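PDB 5EZ7: probable FAD-dependent oxidoreductase PA4991 from Pseudomonas aeruginosa PAO1, which probably works as an FAD-dependent oxidoreductase on a still unknown substrate, binding one FAD per monomer, and is essential for growth in the sputum of cystic fibrosis patients. Local coordinates for residues M231-A244 with V257-L271. Residues are numbered along the deposited sequence; the frame is centred on the assembly and turned at random.
Sequences MVMVKAATLKPLYA and VTTHPTRDGQSVWYL. With FAD (flavin-adenine dinucleotide), chain B.
Asp264 OD1 is gripped by Gln266 N, an Asx turn, and by Thr262 OG1 from above the carboxylate plane, while Asp264 OD2 takes Lys235 NZ on its syn side at 2.6 Å in a salt bridge. In Lys235, CG is set anti to the backbone N (chi1 -179°) and the rest of the chain is extended, which carries NZ out to the turn past Gln266 OE1 and Val268 CG2.

Strand 231-236 leads up to this lysine, antiparallel to 267-271, with two hydrogen-bonded pairs, Val232–Leu271 and Val234–Trp269. The chain then loops over the hairpin to its other edge, where Ala244 pairs with Val257. Strands 224-236, 267-272, 255-261 and 244-246 thus lie consecutively in the antiparallel part of a mixed sheet bordering the flavin in this DAO-family protein. Trp269 packs between the loop and Val257: Leu239 CD2 sits over one face, 3.8 Å from the centroid of the six-membered ring, while Val257 CG1 covers the opposite face. In the ring plane, Trp269 NE1 donates to Lys240 O at 3.1 Å. Further along, Thr259 OG1 gives a hydrogen bond to Leu242 O.

At the flavin end, Met231 bends at chi2 and chi3, laying CE over the Tyr270 ring (3.9 Å to its centroid). The flavin methyl C7M is met by van der Waals contact, from Met231 CG at 3.6 Å and Tyr270 OH at 3.8 Å, while a hydrogen bond to Lys48 O probably fixes that hydroxyl.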
# COMPACT_ATOMS: atom_id res chain seq x y z
N MET A 231 -13.88 -6.33 -2.63
CA MET A 231 -14.03 -4.99 -3.19
C MET A 231 -14.85 -5.07 -4.46
O MET A 231 -14.81 -6.07 -5.15
CB MET A 231 -12.65 -4.42 -3.55
CG MET A 231 -11.64 -4.32 -2.41
SD MET A 231 -12.12 -3.26 -1.05
CE MET A 231 -11.89 -1.68 -1.88
N VAL A 232 -15.57 -3.98 -4.78
CA VAL A 232 -16.44 -3.90 -5.94
C VAL A 232 -15.92 -2.78 -6.83
O VAL A 232 -15.50 -1.75 -6.35
CB VAL A 232 -17.90 -3.63 -5.55
CG1 VAL A 232 -18.80 -3.63 -6.79
CG2 VAL A 232 -18.40 -4.70 -4.61
N MET A 233 -15.95 -2.98 -8.14
CA MET A 233 -15.55 -1.94 -9.10
C MET A 233 -16.73 -1.69 -10.05
O MET A 233 -17.32 -2.65 -10.58
CB MET A 233 -14.33 -2.37 -9.92
CG MET A 233 -13.02 -2.51 -9.16
SD MET A 233 -11.63 -3.23 -10.10
CE MET A 233 -12.11 -4.93 -10.19
N VAL A 234 -17.08 -0.41 -10.27
CA VAL A 234 -18.05 -0.01 -11.30
C VAL A 234 -17.36 0.87 -12.33
O VAL A 234 -16.72 1.85 -11.96
CB VAL A 234 -19.20 0.86 -10.75
CG1 VAL A 234 -20.38 0.82 -11.70
CG2 VAL A 234 -19.59 0.41 -9.39
N LYS A 235 -17.54 0.54 -13.60
CA LYS A 235 -16.99 1.33 -14.69
C LYS A 235 -18.09 1.92 -15.62
O LYS A 235 -18.91 1.22 -16.14
CB LYS A 235 -16.04 0.45 -15.50
CG LYS A 235 -15.40 1.21 -16.65
CD LYS A 235 -14.18 0.50 -17.25
CE LYS A 235 -13.70 1.34 -18.44
NZ LYS A 235 -12.66 0.70 -19.28
N ALA A 236 -18.05 3.22 -15.83
CA ALA A 236 -18.99 3.88 -16.70
C ALA A 236 -18.47 5.22 -17.15
O ALA A 236 -17.61 5.81 -16.53
CB ALA A 236 -20.30 4.06 -15.96
N ALA A 237 -18.99 5.70 -18.24
CA ALA A 237 -18.77 7.04 -18.72
C ALA A 237 -19.40 8.13 -17.83
O ALA A 237 -18.96 9.27 -17.84
CB ALA A 237 -19.38 7.16 -20.14
N THR A 238 -20.47 7.79 -17.12
CA THR A 238 -21.31 8.79 -16.42
C THR A 238 -20.81 9.13 -15.00
O THR A 238 -21.37 10.00 -14.33
CB THR A 238 -22.80 8.31 -16.33
OG1 THR A 238 -22.86 7.03 -15.67
CG2 THR A 238 -23.43 8.19 -17.69
N LEU A 239 -19.77 8.45 -14.54
CA LEU A 239 -19.33 8.64 -13.18
C LEU A 239 -18.71 10.03 -13.01
O LEU A 239 -18.22 10.60 -13.96
CB LEU A 239 -18.36 7.55 -12.74
CG LEU A 239 -18.84 6.14 -12.98
CD1 LEU A 239 -17.74 5.19 -12.50
CD2 LEU A 239 -20.17 5.83 -12.32
N LYS A 240 -18.86 10.60 -11.82
CA LYS A 240 -18.26 11.86 -11.47
C LYS A 240 -17.32 11.58 -10.30
O LYS A 240 -17.59 10.68 -9.48
CB LYS A 240 -19.32 12.89 -11.11
CG LYS A 240 -20.27 13.18 -12.26
CD LYS A 240 -20.95 14.53 -12.13
CE LYS A 240 -21.94 14.84 -13.25
NZ LYS A 240 -23.32 14.31 -12.98
N PRO A 241 -16.19 12.32 -10.24
CA PRO A 241 -15.20 12.04 -9.19
C PRO A 241 -15.79 12.16 -7.74
O PRO A 241 -16.58 13.06 -7.44
CB PRO A 241 -14.10 13.05 -9.42
CG PRO A 241 -14.39 13.72 -10.72
CD PRO A 241 -15.80 13.43 -11.13
N LEU A 242 -15.35 11.23 -6.90
CA LEU A 242 -15.77 11.09 -5.56
C LEU A 242 -14.73 10.30 -4.75
O LEU A 242 -14.24 9.20 -5.18
CB LEU A 242 -17.06 10.32 -5.56
CG LEU A 242 -17.69 10.01 -4.21
CD1 LEU A 242 -17.91 11.29 -3.36
CD2 LEU A 242 -18.98 9.29 -4.52
N TYR A 243 -14.41 10.84 -3.57
CA TYR A 243 -13.46 10.21 -2.63
C TYR A 243 -14.05 10.40 -1.23
O TYR A 243 -13.97 11.49 -0.69
CB TYR A 243 -12.08 10.87 -2.76
CG TYR A 243 -11.57 10.82 -4.18
CD1 TYR A 243 -11.93 11.79 -5.12
CD2 TYR A 243 -10.76 9.78 -4.60
CE1 TYR A 243 -11.47 11.71 -6.43
CE2 TYR A 243 -10.32 9.70 -5.90
CZ TYR A 243 -10.67 10.65 -6.81
OH TYR A 243 -10.21 10.50 -8.10
N ALA A 244 -14.67 9.36 -0.67
CA ALA A 244 -15.45 9.56 0.54
C ALA A 244 -15.74 8.31 1.35
O ALA A 244 -15.88 7.23 0.80
CB ALA A 244 -16.76 10.26 0.18
N VAL A 257 -15.74 5.18 -1.15
CA VAL A 257 -15.60 5.36 -2.59
C VAL A 257 -14.31 6.10 -2.94
O VAL A 257 -14.04 7.16 -2.41
CB VAL A 257 -16.76 6.16 -3.22
CG1 VAL A 257 -16.65 6.18 -4.75
CG2 VAL A 257 -18.09 5.57 -2.83
N THR A 258 -13.56 5.54 -3.88
CA THR A 258 -12.52 6.28 -4.60
C THR A 258 -12.75 6.18 -6.10
O THR A 258 -13.31 5.19 -6.59
CB THR A 258 -11.13 5.75 -4.20
OG1 THR A 258 -11.10 4.31 -4.26
CG2 THR A 258 -10.84 6.18 -2.76
N THR A 259 -12.41 7.23 -6.84
CA THR A 259 -12.57 7.27 -8.31
C THR A 259 -11.22 7.14 -9.02
O THR A 259 -10.28 7.86 -8.70
CB THR A 259 -13.29 8.55 -8.76
OG1 THR A 259 -14.54 8.60 -8.10
CG2 THR A 259 -13.54 8.56 -10.32
N HIS A 260 -11.16 6.25 -10.01
CA HIS A 260 -9.94 5.95 -10.75
C HIS A 260 -10.12 6.11 -12.29
O HIS A 260 -10.79 5.30 -12.90
CB HIS A 260 -9.47 4.56 -10.36
CG HIS A 260 -9.37 4.37 -8.87
ND1 HIS A 260 -8.21 4.60 -8.15
CD2 HIS A 260 -10.32 4.04 -7.96
CE1 HIS A 260 -8.44 4.41 -6.87
NE2 HIS A 260 -9.71 4.07 -6.72
N PRO A 261 -9.52 7.16 -12.90
CA PRO A 261 -9.53 7.31 -14.37
C PRO A 261 -8.95 6.11 -15.10
O PRO A 261 -8.03 5.51 -14.61
CB PRO A 261 -8.64 8.53 -14.60
CG PRO A 261 -8.70 9.30 -13.32
CD PRO A 261 -8.73 8.24 -12.27
N THR A 262 -9.50 5.77 -16.26
CA THR A 262 -8.97 4.68 -17.03
C THR A 262 -8.37 5.20 -18.30
O THR A 262 -8.68 6.31 -18.72
CB THR A 262 -10.00 3.57 -17.30
OG1 THR A 262 -11.21 4.10 -17.89
CG2 THR A 262 -10.34 2.89 -16.03
N ARG A 263 -7.48 4.41 -18.90
CA ARG A 263 -6.79 4.81 -20.16
C ARG A 263 -7.70 5.17 -21.30
O ARG A 263 -7.35 6.01 -22.09
CB ARG A 263 -5.80 3.75 -20.64
CG ARG A 263 -4.42 3.89 -20.01
CD ARG A 263 -3.47 2.80 -20.46
NE ARG A 263 -2.96 2.07 -19.28
CZ ARG A 263 -3.34 0.85 -18.88
NH1 ARG A 263 -4.25 0.14 -19.55
NH2 ARG A 263 -2.78 0.31 -17.77
N ASP A 264 -8.86 4.54 -21.40
CA ASP A 264 -9.85 4.85 -22.44
C ASP A 264 -10.80 6.03 -22.13
O ASP A 264 -11.79 6.21 -22.84
CB ASP A 264 -10.70 3.62 -22.72
CG ASP A 264 -11.56 3.20 -21.51
OD1 ASP A 264 -11.88 4.03 -20.61
OD2 ASP A 264 -11.91 2.02 -21.44
N GLY A 265 -10.54 6.81 -21.07
CA GLY A 265 -11.33 8.03 -20.79
C GLY A 265 -12.62 7.85 -19.96
O GLY A 265 -13.34 8.81 -19.74
N GLN A 266 -12.89 6.64 -19.51
CA GLN A 266 -13.91 6.40 -18.53
C GLN A 266 -13.27 6.46 -17.15
O GLN A 266 -12.08 6.80 -17.03
CB GLN A 266 -14.58 5.05 -18.80
CG GLN A 266 -15.34 5.06 -20.11
CD GLN A 266 -16.25 3.85 -20.33
OE1 GLN A 266 -16.47 3.01 -19.44
NE2 GLN A 266 -16.83 3.80 -21.52
N SER A 267 -14.08 6.20 -16.11
CA SER A 267 -13.66 6.15 -14.72
C SER A 267 -14.14 4.90 -14.11
O SER A 267 -15.05 4.26 -14.62
CB SER A 267 -14.28 7.25 -13.91
OG SER A 267 -14.07 8.46 -14.54
N VAL A 268 -13.56 4.60 -12.96
CA VAL A 268 -14.01 3.48 -12.18
C VAL A 268 -14.18 3.97 -10.75
O VAL A 268 -13.31 4.65 -10.21
CB VAL A 268 -13.00 2.30 -12.21
CG1 VAL A 268 -13.46 1.16 -11.33
CG2 VAL A 268 -12.81 1.81 -13.65
N TRP A 269 -15.32 3.61 -10.16
CA TRP A 269 -15.57 3.79 -8.74
C TRP A 269 -15.21 2.49 -8.06
O TRP A 269 -15.79 1.45 -8.37
CB TRP A 269 -17.06 4.06 -8.44
CG TRP A 269 -17.52 5.47 -8.59
CD1 TRP A 269 -16.75 6.59 -8.69
CD2 TRP A 269 -18.89 5.91 -8.60
NE1 TRP A 269 -17.55 7.70 -8.78
CE2 TRP A 269 -18.87 7.31 -8.72
CE3 TRP A 269 -20.13 5.25 -8.52
CZ2 TRP A 269 -20.06 8.08 -8.77
CZ3 TRP A 269 -21.31 6.01 -8.57
CH2 TRP A 269 -21.26 7.41 -8.69
N TYR A 270 -14.31 2.58 -7.11
CA TYR A 270 -13.80 1.45 -6.36
C TYR A 270 -14.42 1.52 -4.96
O TYR A 270 -14.27 2.55 -4.27
CB TYR A 270 -12.28 1.60 -6.31
CG TYR A 270 -11.49 0.41 -5.86
CD1 TYR A 270 -11.92 -0.88 -6.06
CD2 TYR A 270 -10.24 0.60 -5.26
CE1 TYR A 270 -11.15 -1.97 -5.63
CE2 TYR A 270 -9.47 -0.48 -4.84
CZ TYR A 270 -9.93 -1.77 -5.02
OH TYR A 270 -9.17 -2.85 -4.60
N LEU A 271 -15.11 0.46 -4.56
CA LEU A 271 -15.86 0.45 -3.34
C LEU A 271 -15.28 -0.48 -2.29
O LEU A 271 -15.33 -1.71 -2.46
CB LEU A 271 -17.31 0.03 -3.59
CG LEU A 271 -18.13 0.59 -4.75
CD1 LEU A 271 -19.54 0.02 -4.67
CD2 LEU A 271 -18.22 2.11 -4.75
PA FAD B . 2.34 -5.67 -0.56
O1A FAD B . 1.85 -4.48 -1.32
O2A FAD B . 1.50 -6.92 -0.47
O5B FAD B . 3.77 -6.02 -1.14
C5B FAD B . 4.44 -7.22 -0.83
C4B FAD B . 5.35 -7.51 -2.01
O4B FAD B . 6.21 -8.61 -1.70
C3B FAD B . 4.54 -7.86 -3.26
O3B FAD B . 4.87 -7.00 -4.35
C2B FAD B . 4.92 -9.31 -3.53
O2B FAD B . 4.95 -9.68 -4.90
C1B FAD B . 6.29 -9.42 -2.85
N9A FAD B . 6.63 -10.78 -2.44
C8A FAD B . 5.82 -11.66 -1.83
N7A FAD B . 6.47 -12.82 -1.61
C5A FAD B . 7.71 -12.68 -2.07
C6A FAD B . 8.90 -13.55 -2.14
N6A FAD B . 8.83 -14.79 -1.64
N1A FAD B . 10.02 -13.05 -2.70
C2A FAD B . 10.07 -11.80 -3.19
N3A FAD B . 9.02 -10.95 -3.16
C4A FAD B . 7.83 -11.34 -2.62
N1 FAD B . -4.10 1.44 3.30
C2 FAD B . -4.26 2.78 3.37
O2 FAD B . -3.47 3.45 4.08
N3 FAD B . -5.24 3.42 2.70
C4 FAD B . -6.11 2.78 1.93
O4 FAD B . -7.00 3.40 1.31
C4X FAD B . -6.00 1.33 1.81
N5 FAD B . -6.86 0.62 1.05
C5X FAD B . -6.74 -0.71 0.93
C6 FAD B . -7.64 -1.40 0.12
C7 FAD B . -7.55 -2.77 -0.03
C7M FAD B . -8.52 -3.48 -0.92
C8 FAD B . -6.47 -3.51 0.66
C8M FAD B . -6.31 -5.01 0.53
C9 FAD B . -5.58 -2.82 1.47
C9A FAD B . -5.67 -1.44 1.65
N10 FAD B . -4.77 -0.71 2.47
C10 FAD B . -4.90 0.68 2.55
C1' FAD B . -3.67 -1.36 3.18
C2' FAD B . -2.47 -1.39 2.25
O2' FAD B . -2.84 -1.78 0.92
C3' FAD B . -1.39 -2.31 2.80
O3' FAD B . -1.24 -2.05 4.21
C4' FAD B . -0.06 -2.07 2.09
O4' FAD B . -0.23 -1.83 0.70
C5' FAD B . 0.88 -3.26 2.25
O5' FAD B . 2.16 -2.92 1.71
P FAD B . 3.29 -4.04 1.65
O1P FAD B . 4.41 -3.54 0.77
O2P FAD B . 3.56 -4.44 3.06
O3P FAD B . 2.53 -5.29 1.00